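PDB 5TR7: D-alanyl-D-alanine carboxypeptidase from Vibrio cholerae, which probably removes the C-terminal D-alanine from peptidoglycan precursor peptides, as a penicillin-binding serine carboxypeptidase of the peptidase S11 family. Local coordinates for residues A[38-43]-A[128-133]; A[214-219]-A[242-247]; A[105-108]-A[113-116]. One frame throughout, in Å; residues are numbered along the deposited sequence.

Interaction 1. Residues A[38-43]-A[128-133]; sequences KMMTSY and LGMKNS
Y43 and L128 meet as aromatic face and branched aliphatic tip. The CD1 methyl of L128 stands 4.1 Å from the centroid of the Y43 ring and only 12° off the ring normal, which identifies a CH-pi contact over the middle of one face. The second methyl of the same leucine turns to the phenol end, with L128 CD2 lying 3.6 Å from Y43 OH, so the two methyls spread from the ring centre to the hydroxyl. The two side chains approach from opposite directions, and the tyrosine is sent across by a first torsion that sets CG anti to the backbone N (chi1 -178°).

Beside this pair M40 and M130 reach out tip to tip. The closest approach is from M40 CE to M130 SD at 3.6 Å, and the M130 CE methyl follows at 3.9 Å from M40 CE. Bends at chi2 and chi3 turn the M40 chain so that its CE methyl leads toward M130. Such reach is needed because the backbones stay well apart: the nearest pair of CA atoms, those of M40 and L128, are 10.7 Å from each other.

Further out, Y43 OH is hydrogen-bonded to D163 and Q47, and W124 meets the tyrosine ring edge-to-face, which together probably limit its rotation. M40 also packs on L156, M121 and A125. On the loop side, helix 114-127 is closed by a Schellman motif in which G129 takes positive phi, and a type I turn from M130 to S133 follows. The arrangement is buried apolar packing between helix 37-50 and the loop that follows helix 114-127; the first turn of helix 37-50 carries K38 of the SxxK motif of penicillin-binding proteins, the predicted proton acceptor.

Interaction 2. Residues A[214-219]-A[242-247]; sequences SSATEG and KLLSYG
The nearest CA atoms across the contact, those of A216 and L244, are 7.6 Å apart, a spacing that leaves room for side chains but not for backbone bonding. Residues 214-218 are extended and belong to strand 209-218, whereas residues 242-247 are helical throughout and form part of helix 233-251. Strand alternation puts the CB atoms of S214 and A216 on the helix side and that of S215, between them, on the other. The strand's own backbone bonds run within the sheet, S214 and A216 pairing with A225 and L223 of strand 221-230 and S215 with D198 and G199 of strand 196-205.

From the helix a single side chain, L244, fills the interface. Its CD1 methyl does the touching, lying 3.7 Å from S214 OG and 4.2 Å from A216 CB, and so sits against two successive inward positions of the strand. Setting CG anti to the carbonyl carbon (chi1 -70°) directs the isobutyl group down onto the sheet. S214 brings its hydroxyl, with chi1 at 57°, between its backbone N and carbonyl carbon, where OG also comes within 4.2 Å of L244 CG. Next to this contact, M195 packs on L244, and L243 continues the same helix surface over V227 of strand 221-230 and Y11 and L13 of strand 10-15.

Since the serine oxygen meets only carbon across these segments, the helix is held to the sheet here by van der Waals contact and burial, with 126 Å² covered in total and no directional bond fixing the spacing.

Interaction 3. Residues A[105-108]-A[113-116]; sequences AMAE and TEDA
Apolar contact is represented by A107 and E114: the methyl A107 CB lies 4.3 Å from the methylene E114 CG, so the glutamate meets the alanine with its aliphatic stem rather than its carboxylate. E114 has CG anti to the backbone N (chi1 -164°) and stays extended beyond, which carries the acid past A107 to S138, where OE1 is hydrogen-bonded. V104, N137 and H139 also border this side chain.

Backbone proximity is the second kind. The CA atoms of E108 and T113 are 4.7 Å apart, and E108 CA comes within 4.3 Å of T113 N. E108 adds its own stem, with CG 4.3 Å from E114 N. This is the geometry of a short connection between consecutive helices, in which helix 100-111 ends and helix 114-127 starts almost at once, so the last turns of one lie against the first residues of the next.

Hydrogen bonding within the connection is local. T113 occupies the N-cap of helix 114-127: its OG1 accepts from A116 N at 3.1 Å, with an N-H...O angle of 168°, and satisfies an amide of the first turn.

The two carboxylates, probably both charged, keep apart, with E108 OE2 6.6 Å from E114 OE2. The E108 carboxylate turns instead to S63 and N65, each hydrogen-bonded to one of its oxygens.

Along the chain, interaction 3 falls between the two segments of interaction 1, and interaction 2 comes after both. Interactions 1 and 3 have centres about 16 Å apart and share helix 114-127: their contacts lie at its start, against helix 100-111, and just past its end, against helix 37-50. Interaction 2 belongs to the five-stranded antiparallel sheet and the C-terminal helix 233-251, its centre about 22 Å from that of interaction 1 and about 35 Å from that of interaction 3, across the chain's centre. Interaction 1 thus lies between the other two, and its 38-43 segment includes K38, the predicted proton acceptor, which touches K201 of sheet strand 196-205, so that the helical part and the sheet meet there.

Interaction 1. Residues A[38-43]-A[128-133]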
# COMPACT_ATOMS: atom_id res chain seq x y z
N LYS A 38 4.55 0.87 -1.18
CA LYS A 38 4.66 -0.34 -0.35
C LYS A 38 3.66 -1.38 -0.72
O LYS A 38 3.88 -2.58 -0.49
CB LYS A 38 4.63 -0.03 1.11
CG LYS A 38 5.80 0.88 1.55
CD LYS A 38 5.85 1.14 3.06
CE LYS A 38 7.07 1.96 3.46
NZ LYS A 38 6.94 3.38 3.11
N MET A 39 2.56 -0.96 -1.34
CA MET A 39 1.60 -1.96 -1.84
C MET A 39 2.26 -2.81 -2.93
O MET A 39 2.02 -4.04 -3.01
CB MET A 39 0.36 -1.30 -2.42
CG MET A 39 -0.56 -0.66 -1.36
SD MET A 39 -2.11 -0.18 -2.06
CE MET A 39 -1.78 0.96 -3.34
N MET A 40 3.10 -2.17 -3.75
CA MET A 40 3.72 -2.95 -4.85
C MET A 40 4.76 -3.88 -4.24
O MET A 40 4.92 -5.02 -4.64
CB MET A 40 4.31 -2.06 -5.95
CG MET A 40 5.01 -2.93 -7.04
SD MET A 40 3.92 -4.14 -7.89
CE MET A 40 3.12 -2.78 -8.79
N THR A 41 5.46 -3.40 -3.23
CA THR A 41 6.48 -4.20 -2.56
C THR A 41 5.85 -5.44 -1.93
O THR A 41 6.34 -6.57 -2.10
CB THR A 41 7.22 -3.35 -1.53
OG1 THR A 41 7.97 -2.34 -2.22
CG2 THR A 41 8.16 -4.17 -0.67
N SER A 42 4.74 -5.23 -1.24
CA SER A 42 4.06 -6.36 -0.59
C SER A 42 3.46 -7.28 -1.67
O SER A 42 3.29 -8.47 -1.41
CB SER A 42 2.99 -5.92 0.37
OG SER A 42 1.81 -5.61 -0.35
N TYR A 43 3.10 -6.73 -2.83
CA TYR A 43 2.53 -7.55 -3.89
C TYR A 43 3.60 -8.53 -4.35
O TYR A 43 3.35 -9.75 -4.45
CB TYR A 43 1.96 -6.71 -5.06
CG TYR A 43 1.30 -7.58 -6.14
CD1 TYR A 43 2.07 -8.13 -7.15
CD2 TYR A 43 -0.07 -7.87 -6.14
CE1 TYR A 43 1.51 -8.99 -8.08
CE2 TYR A 43 -0.64 -8.70 -7.11
CZ TYR A 43 0.15 -9.27 -8.07
OH TYR A 43 -0.40 -10.10 -9.00
N LEU A 128 0.18 -6.10 -14.57
CA LEU A 128 -1.08 -5.77 -13.97
C LEU A 128 -1.80 -4.65 -14.75
O LEU A 128 -2.89 -4.33 -14.38
CB LEU A 128 -0.91 -5.32 -12.54
CG LEU A 128 -0.43 -6.36 -11.52
CD1 LEU A 128 -0.13 -5.77 -10.16
CD2 LEU A 128 -1.34 -7.57 -11.40
N GLY A 129 -1.22 -4.05 -15.80
CA GLY A 129 -1.92 -2.97 -16.52
C GLY A 129 -1.75 -1.56 -15.91
O GLY A 129 -2.47 -0.63 -16.21
N MET A 130 -0.72 -1.41 -15.10
CA MET A 130 -0.37 -0.11 -14.52
C MET A 130 0.56 0.59 -15.54
O MET A 130 1.72 0.84 -15.28
CB MET A 130 0.32 -0.32 -13.17
CG MET A 130 -0.55 -1.13 -12.19
SD MET A 130 0.33 -1.54 -10.70
CE MET A 130 0.73 0.04 -9.95
N LYS A 131 -0.00 1.00 -16.66
CA LYS A 131 0.76 1.61 -17.75
C LYS A 131 1.28 3.02 -17.47
O LYS A 131 2.11 3.49 -18.21
CB LYS A 131 -0.12 1.60 -18.99
CG LYS A 131 -0.76 0.24 -19.23
CD LYS A 131 -1.34 0.14 -20.62
CE LYS A 131 -2.47 1.15 -20.80
NZ LYS A 131 -3.10 1.06 -22.16
N ASN A 132 0.83 3.66 -16.38
CA ASN A 132 1.32 4.98 -16.03
C ASN A 132 2.02 4.99 -14.67
O ASN A 132 1.95 5.95 -13.92
CB ASN A 132 0.17 5.97 -16.07
CG ASN A 132 -0.30 6.28 -17.48
OD1 ASN A 132 0.46 6.31 -18.43
ND2 ASN A 132 -1.54 6.62 -17.58
N SER A 133 2.71 3.91 -14.38
CA SER A 133 3.44 3.78 -13.15
C SER A 133 4.87 3.35 -13.37
O SER A 133 5.15 2.59 -14.28
CB SER A 133 2.74 2.75 -12.25
OG SER A 133 1.40 3.17 -11.94

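Interaction 2. Residues A[214-219]-A[242-247]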
# COMPACT_ATOMS: atom_id res chain seq x y z
N SER A 214 -8.30 2.39 -0.14
CA SER A 214 -9.14 1.61 0.74
C SER A 214 -9.95 0.57 -0.01
O SER A 214 -10.07 0.68 -1.20
CB SER A 214 -10.10 2.54 1.51
OG SER A 214 -10.87 3.31 0.59
N SER A 215 -10.46 -0.45 0.70
CA SER A 215 -11.35 -1.41 0.14
C SER A 215 -12.34 -1.77 1.24
O SER A 215 -11.97 -1.83 2.38
CB SER A 215 -10.64 -2.67 -0.39
OG SER A 215 -11.55 -3.53 -1.05
N ALA A 216 -13.58 -2.08 0.86
CA ALA A 216 -14.60 -2.43 1.79
C ALA A 216 -15.61 -3.31 1.15
O ALA A 216 -15.72 -3.35 -0.08
CB ALA A 216 -15.31 -1.14 2.29
N THR A 217 -16.35 -4.01 2.01
CA THR A 217 -17.42 -4.87 1.55
C THR A 217 -18.72 -4.51 2.26
O THR A 217 -18.72 -3.94 3.36
CB THR A 217 -17.14 -6.36 1.77
OG1 THR A 217 -16.97 -6.61 3.15
CG2 THR A 217 -15.90 -6.82 1.03
N GLU A 218 -19.82 -4.86 1.60
CA GLU A 218 -21.21 -4.65 2.12
C GLU A 218 -22.06 -5.59 1.27
O GLU A 218 -22.12 -5.48 0.04
CB GLU A 218 -21.67 -3.17 2.03
CG GLU A 218 -23.05 -2.92 2.63
CD GLU A 218 -23.65 -1.54 2.33
OE1 GLU A 218 -24.73 -1.51 1.67
OE2 GLU A 218 -23.07 -0.49 2.72
N GLY A 219 -22.65 -6.58 1.91
CA GLY A 219 -23.40 -7.57 1.20
C GLY A 219 -22.47 -8.29 0.24
O GLY A 219 -21.38 -8.71 0.62
N LYS A 242 -17.05 8.69 2.26
CA LYS A 242 -18.11 9.21 1.37
C LYS A 242 -18.02 8.50 0.04
O LYS A 242 -19.01 8.06 -0.49
CB LYS A 242 -18.00 10.70 1.03
CG LYS A 242 -18.31 11.65 2.13
CD LYS A 242 -17.87 13.08 1.79
CE LYS A 242 -18.03 13.90 3.07
NZ LYS A 242 -17.22 15.15 3.05
N LEU A 243 -16.82 8.42 -0.49
CA LEU A 243 -16.63 7.79 -1.75
C LEU A 243 -17.16 6.40 -1.71
O LEU A 243 -17.87 6.00 -2.57
CB LEU A 243 -15.16 7.80 -2.11
CG LEU A 243 -14.79 7.71 -3.57
CD1 LEU A 243 -15.68 8.55 -4.44
CD2 LEU A 243 -13.35 8.07 -3.75
N LEU A 244 -16.81 5.65 -0.68
CA LEU A 244 -17.26 4.26 -0.56
C LEU A 244 -18.77 4.14 -0.39
O LEU A 244 -19.39 3.29 -1.04
CB LEU A 244 -16.54 3.53 0.58
CG LEU A 244 -15.06 3.23 0.38
CD1 LEU A 244 -14.39 2.90 1.71
CD2 LEU A 244 -14.83 2.10 -0.60
N SER A 245 -19.38 4.95 0.48
CA SER A 245 -20.84 4.89 0.68
C SER A 245 -21.58 5.15 -0.61
O SER A 245 -22.58 4.51 -0.89
CB SER A 245 -21.35 5.90 1.69
OG SER A 245 -20.68 5.67 2.88
N TYR A 246 -21.09 6.11 -1.39
CA TYR A 246 -21.70 6.39 -2.66
C TYR A 246 -21.66 5.13 -3.55
O TYR A 246 -22.62 4.77 -4.17
CB TYR A 246 -20.95 7.54 -3.35
CG TYR A 246 -21.29 7.70 -4.80
CD1 TYR A 246 -22.50 8.33 -5.20
CD2 TYR A 246 -20.45 7.24 -5.77
CE1 TYR A 246 -22.86 8.46 -6.55
CE2 TYR A 246 -20.75 7.41 -7.13
CZ TYR A 246 -21.96 7.97 -7.52
OH TYR A 246 -22.20 8.07 -8.86
N GLY A 247 -20.57 4.43 -3.56
CA GLY A 247 -20.46 3.22 -4.40
C GLY A 247 -21.46 2.16 -3.96
O GLY A 247 -22.04 1.47 -4.79

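Interaction 3. Residues A[105-108]-A[113-116]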
# COMPACT_ATOMS: atom_id res chain seq x y z
N ALA A 105 15.02 -4.43 3.50
CA ALA A 105 15.47 -5.76 3.89
C ALA A 105 14.78 -6.85 3.11
O ALA A 105 15.44 -7.84 2.70
CB ALA A 105 15.29 -5.99 5.37
N MET A 106 13.47 -6.72 2.90
CA MET A 106 12.75 -7.74 2.09
C MET A 106 13.17 -7.68 0.63
O MET A 106 13.34 -8.71 -0.03
CB MET A 106 11.23 -7.63 2.20
CG MET A 106 10.69 -8.12 3.55
SD MET A 106 11.10 -9.87 3.86
CE MET A 106 10.27 -10.70 2.50
N ALA A 107 13.39 -6.48 0.14
CA ALA A 107 13.82 -6.29 -1.24
C ALA A 107 15.10 -7.10 -1.48
O ALA A 107 15.20 -7.89 -2.45
CB ALA A 107 14.04 -4.81 -1.50
N GLU A 108 16.03 -6.97 -0.54
CA GLU A 108 17.29 -7.68 -0.63
C GLU A 108 17.13 -9.17 -0.45
O GLU A 108 17.77 -9.94 -1.16
CB GLU A 108 18.32 -7.12 0.35
CG GLU A 108 18.77 -5.70 0.06
CD GLU A 108 19.82 -5.18 1.04
OE1 GLU A 108 20.04 -5.75 2.16
OE2 GLU A 108 20.49 -4.20 0.66
N THR A 113 19.46 -7.37 -4.33
CA THR A 113 19.72 -5.94 -4.22
C THR A 113 18.42 -5.19 -4.41
O THR A 113 17.51 -5.69 -5.10
CB THR A 113 20.62 -5.47 -5.35
OG1 THR A 113 19.93 -5.68 -6.57
CG2 THR A 113 21.96 -6.22 -5.36
N GLU A 114 18.35 -3.97 -3.89
CA GLU A 114 17.16 -3.20 -4.06
C GLU A 114 16.84 -2.99 -5.53
O GLU A 114 15.66 -3.08 -5.91
CB GLU A 114 17.13 -1.86 -3.29
CG GLU A 114 15.69 -1.26 -3.21
CD GLU A 114 15.60 0.01 -2.36
OE1 GLU A 114 14.49 0.52 -2.07
OE2 GLU A 114 16.66 0.50 -1.96
N ASP A 115 17.85 -2.77 -6.36
CA ASP A 115 17.65 -2.51 -7.78
C ASP A 115 16.95 -3.65 -8.49
O ASP A 115 16.03 -3.43 -9.27
CB ASP A 115 18.97 -2.18 -8.50
CG ASP A 115 19.55 -0.84 -8.09
OD1 ASP A 115 18.83 0.04 -7.55
OD2 ASP A 115 20.75 -0.66 -8.36
N ALA A 116 17.41 -4.87 -8.27
CA ALA A 116 16.78 -6.01 -8.92
C ALA A 116 15.38 -6.15 -8.40
O ALA A 116 14.47 -6.46 -9.14
CB ALA A 116 17.58 -7.27 -8.67